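Local coordinates for protein histone acetyltransferase, ELP3 family (PDB 6IA8) that forms 5-carboxymethyluridine at the wobble position 34 of tRNAs from acetyl-CoA and S-adenosyl-L-methionine, using a radical SAM core and an acetyltransferase domain, at residues R158-M163 against K169-A174; V213-Q218 against I238-L243; L227-H232 against G295-E300. All blocks are in the same frame, centred on the assembly; numbering follows the deposited sequence.

Interaction 1: R158-M163 against K169-A174; sequences RCLDAM and KSLEEA
L160 and D161, two neighbouring buried residues of helix 149-164, receive the start of the next helix, and the meeting is almost wholly apolar. Along 169-174, K169 N donates to E173 OE2, 2.6 Å away, approaching that oxygen nearly along its C-O bond. S170 is the N-cap: its OG accepts from E173 N, 3.1 Å away, which fixes where the helix begins. L171 leans back, the end of its side chain nearing the other helix although its CB points away, and its CD1 lies 4.4 Å from L160 CD1, methyl beside methyl; L160 CG, anti to the carbonyl carbon (chi1 -64°), carries that methyl across. A174 makes the central touch. Its CB sits 3.9 Å from L160 CB, because the alanine is small enough to let the two backbones approach. The same methyl lies 3.7 Å from D161 OD1 in plain packing; that oxygen is hydrogen-bonded to S168 OG in the connecting loop, while OD2 pairs with K157 and, at 3.1 Å, with R158 NH1. The contact closes a tight helix-loop-helix turn in the radical SAM core. Helix 149-164 also lays C159 and M163 on strand 134-140, and C159 and A162 on helix 114-127.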
loop_
_atom_site.group_PDB
_atom_site.type_symbol
_atom_site.label_atom_id
_atom_site.label_comp_id
_atom_site.label_asym_id
_atom_site.label_seq_id
_atom_site.Cartn_x
_atom_site.Cartn_y
_atom_site.Cartn_z
ATOM N N ARG A 158 -10.284 -13.157 14.366
ATOM C CA ARG A 158 -11.628 -13.432 13.876
ATOM C C ARG A 158 -11.746 -13.183 12.378
ATOM O O ARG A 158 -12.549 -13.841 11.697
ATOM C CB ARG A 158 -12.646 -12.580 14.646
ATOM C CG ARG A 158 -12.805 -12.957 16.110
ATOM C CD ARG A 158 -13.331 -14.399 16.247
ATOM N NE ARG A 158 -14.729 -14.494 15.811
ATOM C CZ ARG A 158 -15.334 -15.614 15.440
ATOM N NH1 ARG A 158 -14.661 -16.748 15.410
ATOM N NH2 ARG A 158 -16.606 -15.585 15.083
ATOM N N CYS A 159 -11.021 -12.196 11.853
ATOM C CA CYS A 159 -10.982 -12.043 10.403
ATOM C C CYS A 159 -10.403 -13.288 9.741
ATOM O O CYS A 159 -10.908 -13.756 8.706
ATOM C CB CYS A 159 -10.163 -10.805 10.029
ATOM S SG CYS A 159 -10.866 -9.225 10.558
ATOM N N LEU A 160 -9.318 -13.813 10.302
ATOM C CA LEU A 160 -8.730 -15.033 9.775
ATOM C C LEU A 160 -9.658 -16.223 9.963
ATOM O O LEU A 160 -9.688 -17.116 9.105
ATOM C CB LEU A 160 -7.381 -15.302 10.435
ATOM C CG LEU A 160 -6.304 -14.260 10.147
ATOM C CD1 LEU A 160 -5.082 -14.540 10.990
ATOM C CD2 LEU A 160 -5.969 -14.263 8.675
ATOM N N ASP A 161 -10.390 -16.273 11.090
ATOM C CA ASP A 161 -11.378 -17.331 11.287
ATOM C C ASP A 161 -12.373 -17.345 10.135
ATOM O O ASP A 161 -12.767 -18.415 9.665
ATOM C CB ASP A 161 -12.120 -17.160 12.626
ATOM C CG ASP A 161 -11.247 -17.462 13.834
ATOM O OD1 ASP A 161 -10.191 -18.119 13.694
ATOM O OD2 ASP A 161 -11.628 -17.055 14.950
ATOM N N ALA A 162 -12.845 -16.162 9.718
ATOM C CA ALA A 162 -13.799 -16.077 8.618
ATOM C C ALA A 162 -13.181 -16.561 7.324
ATOM O O ALA A 162 -13.845 -17.235 6.534
ATOM C CB ALA A 162 -14.288 -14.648 8.435
ATOM N N MET A 163 -11.908 -16.243 7.093
ATOM C CA MET A 163 -11.243 -16.736 5.895
ATOM C C MET A 163 -11.036 -18.232 5.981
ATOM O O MET A 163 -11.172 -18.933 4.972
ATOM C CB MET A 163 -9.895 -16.042 5.688
ATOM C CG MET A 163 -9.991 -14.530 5.537
ATOM S SD MET A 163 -8.321 -13.858 5.320
ATOM C CE MET A 163 -8.501 -12.292 6.173
ATOM N N LYS A 169 -8.276 -21.403 18.448
ATOM C CA LYS A 169 -8.056 -21.176 19.870
ATOM C C LYS A 169 -7.278 -19.895 20.129
ATOM O O LYS A 169 -7.279 -19.400 21.259
ATOM C CB LYS A 169 -7.299 -22.356 20.502
ATOM N N SER A 170 -6.623 -19.341 19.115
ATOM C CA SER A 170 -5.734 -18.209 19.321
ATOM C C SER A 170 -5.372 -17.605 17.974
ATOM O O SER A 170 -5.529 -18.232 16.922
ATOM C CB SER A 170 -4.467 -18.647 20.055
ATOM O OG SER A 170 -3.601 -19.315 19.155
ATOM N N LEU A 171 -4.879 -16.369 18.031
ATOM C CA LEU A 171 -4.376 -15.703 16.838
ATOM C C LEU A 171 -3.350 -16.563 16.116
ATOM O O LEU A 171 -3.457 -16.793 14.909
ATOM C CB LEU A 171 -3.760 -14.366 17.228
ATOM C CG LEU A 171 -3.029 -13.602 16.108
ATOM C CD1 LEU A 171 -3.978 -13.181 14.986
ATOM C CD2 LEU A 171 -2.335 -12.372 16.672
ATOM N N GLU A 172 -2.349 -17.053 16.849
ATOM C CA GLU A 172 -1.292 -17.856 16.238
ATOM C C GLU A 172 -1.856 -19.092 15.547
ATOM O O GLU A 172 -1.385 -19.485 14.475
ATOM C CB GLU A 172 -0.269 -18.259 17.302
ATOM C CG GLU A 172 0.897 -19.077 16.792
ATOM C CD GLU A 172 1.833 -19.513 17.911
ATOM O OE1 GLU A 172 1.485 -19.316 19.094
ATOM O OE2 GLU A 172 2.918 -20.052 17.607
ATOM N N GLU A 173 -2.868 -19.723 16.129
ATOM C CA GLU A 173 -3.432 -20.888 15.460
ATOM C C GLU A 173 -4.180 -20.496 14.189
ATOM O O GLU A 173 -4.090 -21.203 13.179
ATOM C CB GLU A 173 -4.359 -21.658 16.390
ATOM C CG GLU A 173 -4.828 -22.966 15.760
ATOM C CD GLU A 173 -5.931 -23.659 16.553
ATOM O OE1 GLU A 173 -6.241 -24.826 16.243
ATOM O OE2 GLU A 173 -6.487 -23.029 17.466
ATOM N N ALA A 174 -4.942 -19.393 14.230
ATOM C CA ALA A 174 -5.642 -18.916 13.039
ATOM C C ALA A 174 -4.656 -18.568 11.926
ATOM O O ALA A 174 -4.920 -18.799 10.734
ATOM C CB ALA A 174 -6.490 -17.697 13.401
#

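Interaction 2: V213-Q218 against I238-L243; sequences VELGVQ and IKATQL
L215 reaches from strand 212-218 to A240 and T241 on helix 234-245 and carries the strand's whole share of this contact. Its CB points toward the helix and serves as the stem; CG stands anti to the carbonyl carbon (chi1 -65°), and the next torsion, 174°, spreads the two methyls before the helix surface. CD1 meets two residues at once: the methyl of A240, with CB 4.0 Å from L215 CD1, and the hydroxyl of T241, with OG1 3.7 Å from the same methyl. CD2 adds a second touch on the alanine, 4.1 Å from A240 CB, so the fork of the leucine straddles a single methyl group. The T241 side chain crosses that of L215 obliquely, and its OG1 is turned to the strand as a polar atom against a carbon. The hydroxyl is nevertheless satisfied in this buried place, since it hydrogen-bonds the carbonyl of T237 one helical turn back and the hydroxyl of Y253. Small residues on the helix leave room for the leucine: the nearest CA atoms, those of L215 and A240, are 8.3 Å apart. This is helix-on-sheet packing of the radical SAM barrel. Strand 212-218 runs parallel between strands 184-192 and 250-255, bonded to both through its backbone, and L215 also touches Y253 of the latter. Helix 234-245, which adds L244 beside L215, leads directly into strand 250-255, completing the crossover from one parallel strand to its neighbour.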
loop_
_atom_site.group_PDB
_atom_site.type_symbol
_atom_site.label_atom_id
_atom_site.label_comp_id
_atom_site.label_asym_id
_atom_site.label_seq_id
_atom_site.Cartn_x
_atom_site.Cartn_y
_atom_site.Cartn_z
ATOM N N VAL A 213 1.767 -0.669 6.127
ATOM C CA VAL A 213 1.254 0.316 7.071
ATOM C C VAL A 213 0.988 1.619 6.325
ATOM O O VAL A 213 1.857 2.130 5.611
ATOM C CB VAL A 213 2.227 0.546 8.241
ATOM C CG1 VAL A 213 1.681 1.677 9.173
ATOM C CG2 VAL A 213 2.446 -0.700 9.027
ATOM N N GLU A 214 -0.222 2.133 6.459
ATOM C CA GLU A 214 -0.623 3.380 5.829
ATOM C C GLU A 214 -0.640 4.458 6.901
ATOM O O GLU A 214 -1.375 4.334 7.887
ATOM C CB GLU A 214 -2.004 3.277 5.182
ATOM C CG GLU A 214 -2.381 4.540 4.399
ATOM C CD GLU A 214 -3.858 4.590 4.007
ATOM O OE1 GLU A 214 -4.545 5.555 4.412
ATOM O OE2 GLU A 214 -4.318 3.667 3.306
ATOM N N LEU A 215 0.174 5.493 6.718
ATOM C CA LEU A 215 0.306 6.581 7.679
ATOM C C LEU A 215 -0.646 7.698 7.278
ATOM O O LEU A 215 -0.675 8.093 6.110
ATOM C CB LEU A 215 1.748 7.099 7.709
ATOM C CG LEU A 215 2.797 6.099 8.222
ATOM C CD1 LEU A 215 4.221 6.729 8.051
ATOM C CD2 LEU A 215 2.546 5.719 9.670
ATOM N N GLY A 216 -1.434 8.187 8.233
ATOM C CA GLY A 216 -2.262 9.358 8.007
ATOM C C GLY A 216 -1.445 10.641 7.993
ATOM O O GLY A 216 -1.540 11.451 8.925
ATOM N N VAL A 217 -0.613 10.823 6.960
ATOM C CA VAL A 217 0.304 11.960 6.918
ATOM C C VAL A 217 -0.455 13.270 6.704
ATOM O O VAL A 217 -0.226 14.255 7.422
ATOM C CB VAL A 217 1.359 11.743 5.819
ATOM C CG1 VAL A 217 2.272 12.941 5.721
ATOM C CG2 VAL A 217 2.157 10.460 6.093
ATOM N N GLN A 218 -1.341 13.299 5.692
ATOM C CA GLN A 218 -2.155 14.446 5.302
ATOM C C GLN A 218 -1.292 15.536 4.695
ATOM O O GLN A 218 -1.481 15.859 3.522
ATOM C CB GLN A 218 -2.943 14.988 6.481
ATOM C CG GLN A 218 -3.622 13.938 7.354
ATOM C CD GLN A 218 -4.362 12.875 6.586
ATOM O OE1 GLN A 218 -4.577 12.975 5.380
ATOM N NE2 GLN A 218 -4.742 11.826 7.292
ATOM N N ILE A 238 8.325 11.207 9.574
ATOM C CA ILE A 238 9.676 10.844 9.164
ATOM C C ILE A 238 10.202 9.687 9.999
ATOM O O ILE A 238 10.748 8.725 9.457
ATOM C CB ILE A 238 10.602 12.067 9.243
ATOM C CG1 ILE A 238 10.162 13.100 8.201
ATOM C CG2 ILE A 238 12.046 11.644 9.067
ATOM C CD1 ILE A 238 10.922 14.434 8.248
ATOM N N LYS A 239 10.006 9.732 11.319
ATOM C CA LYS A 239 10.511 8.668 12.185
ATOM C C LYS A 239 9.753 7.363 11.946
ATOM O O LYS A 239 10.350 6.281 11.890
ATOM C CB LYS A 239 10.394 9.085 13.658
ATOM C CG LYS A 239 10.904 8.046 14.642
ATOM C CD LYS A 239 12.361 7.694 14.379
ATOM C CE LYS A 239 12.942 6.844 15.497
ATOM N NZ LYS A 239 14.333 6.395 15.201
ATOM N N ALA A 240 8.421 7.428 11.923
ATOM C CA ALA A 240 7.631 6.234 11.616
ATOM C C ALA A 240 8.076 5.600 10.301
ATOM O O ALA A 240 8.169 4.368 10.194
ATOM C CB ALA A 240 6.133 6.575 11.549
ATOM N N THR A 241 8.295 6.422 9.272
ATOM C CA THR A 241 8.689 5.882 7.974
ATOM C C THR A 241 9.987 5.088 8.079
ATOM O O THR A 241 10.093 3.976 7.541
ATOM C CB THR A 241 8.837 7.017 6.960
ATOM O OG1 THR A 241 7.574 7.673 6.705
ATOM C CG2 THR A 241 9.382 6.473 5.609
ATOM N N GLN A 242 10.976 5.624 8.799
ATOM C CA GLN A 242 12.247 4.924 8.957
ATOM C C GLN A 242 12.093 3.632 9.759
ATOM O O GLN A 242 12.688 2.606 9.422
ATOM C CB GLN A 242 13.247 5.848 9.647
ATOM C CG GLN A 242 14.581 5.175 9.992
ATOM C CD GLN A 242 14.692 4.748 11.428
ATOM O OE1 GLN A 242 14.377 5.513 12.330
ATOM N NE2 GLN A 242 15.169 3.524 11.655
ATOM N N LEU A 243 11.344 3.669 10.856
ATOM C CA LEU A 243 11.176 2.462 11.654
ATOM C C LEU A 243 10.446 1.388 10.860
ATOM O O LEU A 243 10.757 0.201 10.980
ATOM C CB LEU A 243 10.417 2.785 12.934
ATOM C CG LEU A 243 11.153 3.665 13.948
ATOM C CD1 LEU A 243 10.192 4.049 15.063
ATOM C CD2 LEU A 243 12.359 2.945 14.504
#

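Interaction 3: L227-H232 against G295-E300; sequences LCKRGH and GTELYE. With SO4 (sulfate ion), chain C.
E297 extends its CG anti to the backbone N (chi1 173°) and then bends at chi2 (63°), which lays its carboxylate beside K229, whose chain is extended beyond CG. The two chains pass at a slant: K229 CD is 4.0 Å from E297 OE2, and NZ, at 4.1 Å from the same oxygen, stays beyond salt-bridge range. That oxygen has a firmer partner in R304, with which it forms a salt bridge. Deeper in, C228 O approaches E297 CG at 3.9 Å, and C228 SG lies 4.3 Å from L298 CD2; P260 touches the side chains of C228 and L298. K229, with positive phi, is the C-prime residue of a Schellman motif ending helix 222-227, and T296 caps the start of helix 297-303 through its OG1.

Past this motif the chain wraps around a sulfate, probably from the crystallisation liquor. R230 folds at chi2 and chi3, presenting the edge of its guanidinium so that NE and NH2 both donate to O2, NE at 2.8 Å. G231 N donates to O4 at 3.0 Å, with a weak second bond to O1. H232 sends an almost perfectly straight bond (177°) from ND1 to O1, 2.8 Å away, while its NE2 bonds the carbonyl of V217 and so fixes the turn of the ring. Replacing R230 with an alanine would probably cost sulfate O2 its two-pronged grip and leave the anion held mainly by G231 and H232. Chemically, the face toward helix 297-303 rests on van der Waals packing and a charge pair beyond salt-bridge range, whereas the adjoining loop binds an anion in this crystal, consistent with an ability to hold a phosphate, though no such role is established.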
loop_
_atom_site.group_PDB
_atom_site.type_symbol
_atom_site.label_atom_id
_atom_site.label_comp_id
_atom_site.label_asym_id
_atom_site.label_seq_id
_atom_site.Cartn_x
_atom_site.Cartn_y
_atom_site.Cartn_z
ATOM N N LEU A 227 -2.388 24.097 12.147
ATOM C CA LEU A 227 -3.532 24.943 11.806
ATOM C C LEU A 227 -4.829 24.136 11.793
ATOM O O LEU A 227 -5.890 24.622 12.208
ATOM C CB LEU A 227 -3.281 25.600 10.452
ATOM C CG LEU A 227 -4.121 26.767 9.980
ATOM C CD1 LEU A 227 -3.933 27.988 10.860
ATOM C CD2 LEU A 227 -3.738 27.052 8.527
ATOM N N CYS A 228 -4.763 22.895 11.344
ATOM C CA CYS A 228 -5.930 22.025 11.306
ATOM C C CYS A 228 -6.063 21.184 12.567
ATOM O O CYS A 228 -6.924 20.304 12.633
ATOM C CB CYS A 228 -5.865 21.120 10.071
ATOM S SG CYS A 228 -5.726 22.075 8.514
ATOM N N LYS A 229 -5.224 21.425 13.560
ATOM C CA LYS A 229 -5.290 20.710 14.831
ATOM C C LYS A 229 -5.215 19.198 14.616
ATOM O O LYS A 229 -5.975 18.414 15.198
ATOM C CB LYS A 229 -6.541 21.114 15.616
ATOM C CG LYS A 229 -6.494 22.575 16.042
ATOM C CD LYS A 229 -7.755 23.059 16.749
ATOM C CE LYS A 229 -7.640 24.567 17.022
ATOM N NZ LYS A 229 -8.871 25.163 17.612
ATOM N N ARG A 230 -4.275 18.788 13.766
ATOM C CA ARG A 230 -3.945 17.377 13.631
ATOM C C ARG A 230 -3.050 16.945 14.794
ATOM O O ARG A 230 -2.367 17.756 15.427
ATOM C CB ARG A 230 -3.254 17.100 12.293
ATOM C CG ARG A 230 -3.920 17.730 11.078
ATOM C CD ARG A 230 -5.357 17.254 10.853
ATOM N NE ARG A 230 -5.444 15.820 10.601
ATOM C CZ ARG A 230 -6.476 15.223 10.012
ATOM N NH1 ARG A 230 -7.512 15.942 9.597
ATOM N NH2 ARG A 230 -6.463 13.906 9.819
ATOM N N GLY A 231 -3.069 15.651 15.085
ATOM C CA GLY A 231 -2.397 15.166 16.271
ATOM C C GLY A 231 -1.006 14.622 16.044
ATOM O O GLY A 231 -0.529 13.822 16.856
ATOM N N HIS A 232 -0.345 15.040 14.965
ATOM C CA HIS A 232 0.990 14.547 14.666
ATOM C C HIS A 232 1.786 15.621 13.939
ATOM O O HIS A 232 1.249 16.619 13.471
ATOM C CB HIS A 232 0.942 13.270 13.823
ATOM C CG HIS A 232 0.525 13.501 12.406
ATOM N ND1 HIS A 232 -0.794 13.471 12.006
ATOM C CD2 HIS A 232 1.250 13.771 11.293
ATOM C CE1 HIS A 232 -0.865 13.714 10.711
ATOM N NE2 HIS A 232 0.362 13.883 10.250
ATOM N N GLY A 295 -19.579 18.335 11.041
ATOM C CA GLY A 295 -19.155 17.709 12.275
ATOM C C GLY A 295 -17.664 17.550 12.461
ATOM O O GLY A 295 -17.246 16.917 13.442
ATOM N N THR A 296 -16.850 18.099 11.568
ATOM C CA THR A 296 -15.402 18.020 11.682
ATOM C C THR A 296 -14.819 19.387 12.019
ATOM O O THR A 296 -15.480 20.422 11.925
ATOM C CB THR A 296 -14.775 17.498 10.381
ATOM O OG1 THR A 296 -15.136 18.360 9.296
ATOM C CG2 THR A 296 -15.248 16.088 10.079
ATOM N N GLU A 297 -13.548 19.380 12.426
ATOM C CA GLU A 297 -12.835 20.634 12.625
ATOM C C GLU A 297 -12.761 21.416 11.322
ATOM O O GLU A 297 -12.926 22.637 11.315
ATOM C CB GLU A 297 -11.434 20.363 13.176
ATOM C CG GLU A 297 -10.538 21.592 13.266
ATOM C CD GLU A 297 -11.065 22.655 14.216
ATOM O OE1 GLU A 297 -11.918 22.332 15.066
ATOM O OE2 GLU A 297 -10.631 23.819 14.107
ATOM N N LEU A 298 -12.510 20.731 10.207
ATOM C CA LEU A 298 -12.505 21.409 8.916
ATOM C C LEU A 298 -13.833 22.093 8.640
ATOM O O LEU A 298 -13.862 23.179 8.041
ATOM C CB LEU A 298 -12.185 20.408 7.815
ATOM C CG LEU A 298 -10.757 19.874 7.821
ATOM C CD1 LEU A 298 -10.615 18.720 6.835
ATOM C CD2 LEU A 298 -9.775 20.981 7.498
ATOM N N TYR A 299 -14.941 21.506 9.113
ATOM C CA TYR A 299 -16.225 22.171 8.943
ATOM C C TYR A 299 -16.277 23.462 9.754
ATOM O O TYR A 299 -16.814 24.479 9.290
ATOM C CB TYR A 299 -17.373 21.252 9.348
ATOM C CG TYR A 299 -18.703 21.952 9.298
ATOM C CD1 TYR A 299 -19.311 22.228 8.088
ATOM C CD2 TYR A 299 -19.340 22.358 10.455
ATOM C CE1 TYR A 299 -20.527 22.865 8.029
ATOM C CE2 TYR A 299 -20.577 22.989 10.416
ATOM C CZ TYR A 299 -21.161 23.250 9.200
ATOM O OH TYR A 299 -22.371 23.892 9.139
ATOM N N GLU A 300 -15.780 23.422 10.994
ATOM C CA GLU A 300 -15.764 24.631 11.813
ATOM C C GLU A 300 -14.934 25.726 11.142
ATOM O O GLU A 300 -15.372 26.875 11.028
ATOM C CB GLU A 300 -15.223 24.316 13.208
ATOM C CG GLU A 300 -16.176 23.519 14.086
ATOM C CD GLU A 300 -17.506 24.231 14.306
ATOM O OE1 GLU A 300 -18.468 23.953 13.561
ATOM O OE2 GLU A 300 -17.589 25.081 15.217
HETATM S S SO4 C . -4.254 13.143 12.839
HETATM O O1 SO4 C . -3.013 12.973 13.598
HETATM O O2 SO4 C . -3.967 13.549 11.464
HETATM O O3 SO4 C . -4.995 11.887 12.830
HETATM O O4 SO4 C . -5.060 14.175 13.485
#

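From the N terminus, interaction 1 comes first and closes the short loop between helices 149-164 and 171-178, before either of the others has begun. Interactions 2 and 3 cross: strand 212-218 opens interaction 2, the loop 227-232 opens interaction 3 before helix 234-245 completes the former, and helix 297-303 closes the latter far along the chain. They also touch where the end of the strand meets the sulfate-binding loop, so the strand end, this loop and the helix that follows it form one connected region. Interaction 1 lies apart, its centre about 28 Å from that of interaction 2. All three belong to the radical SAM core.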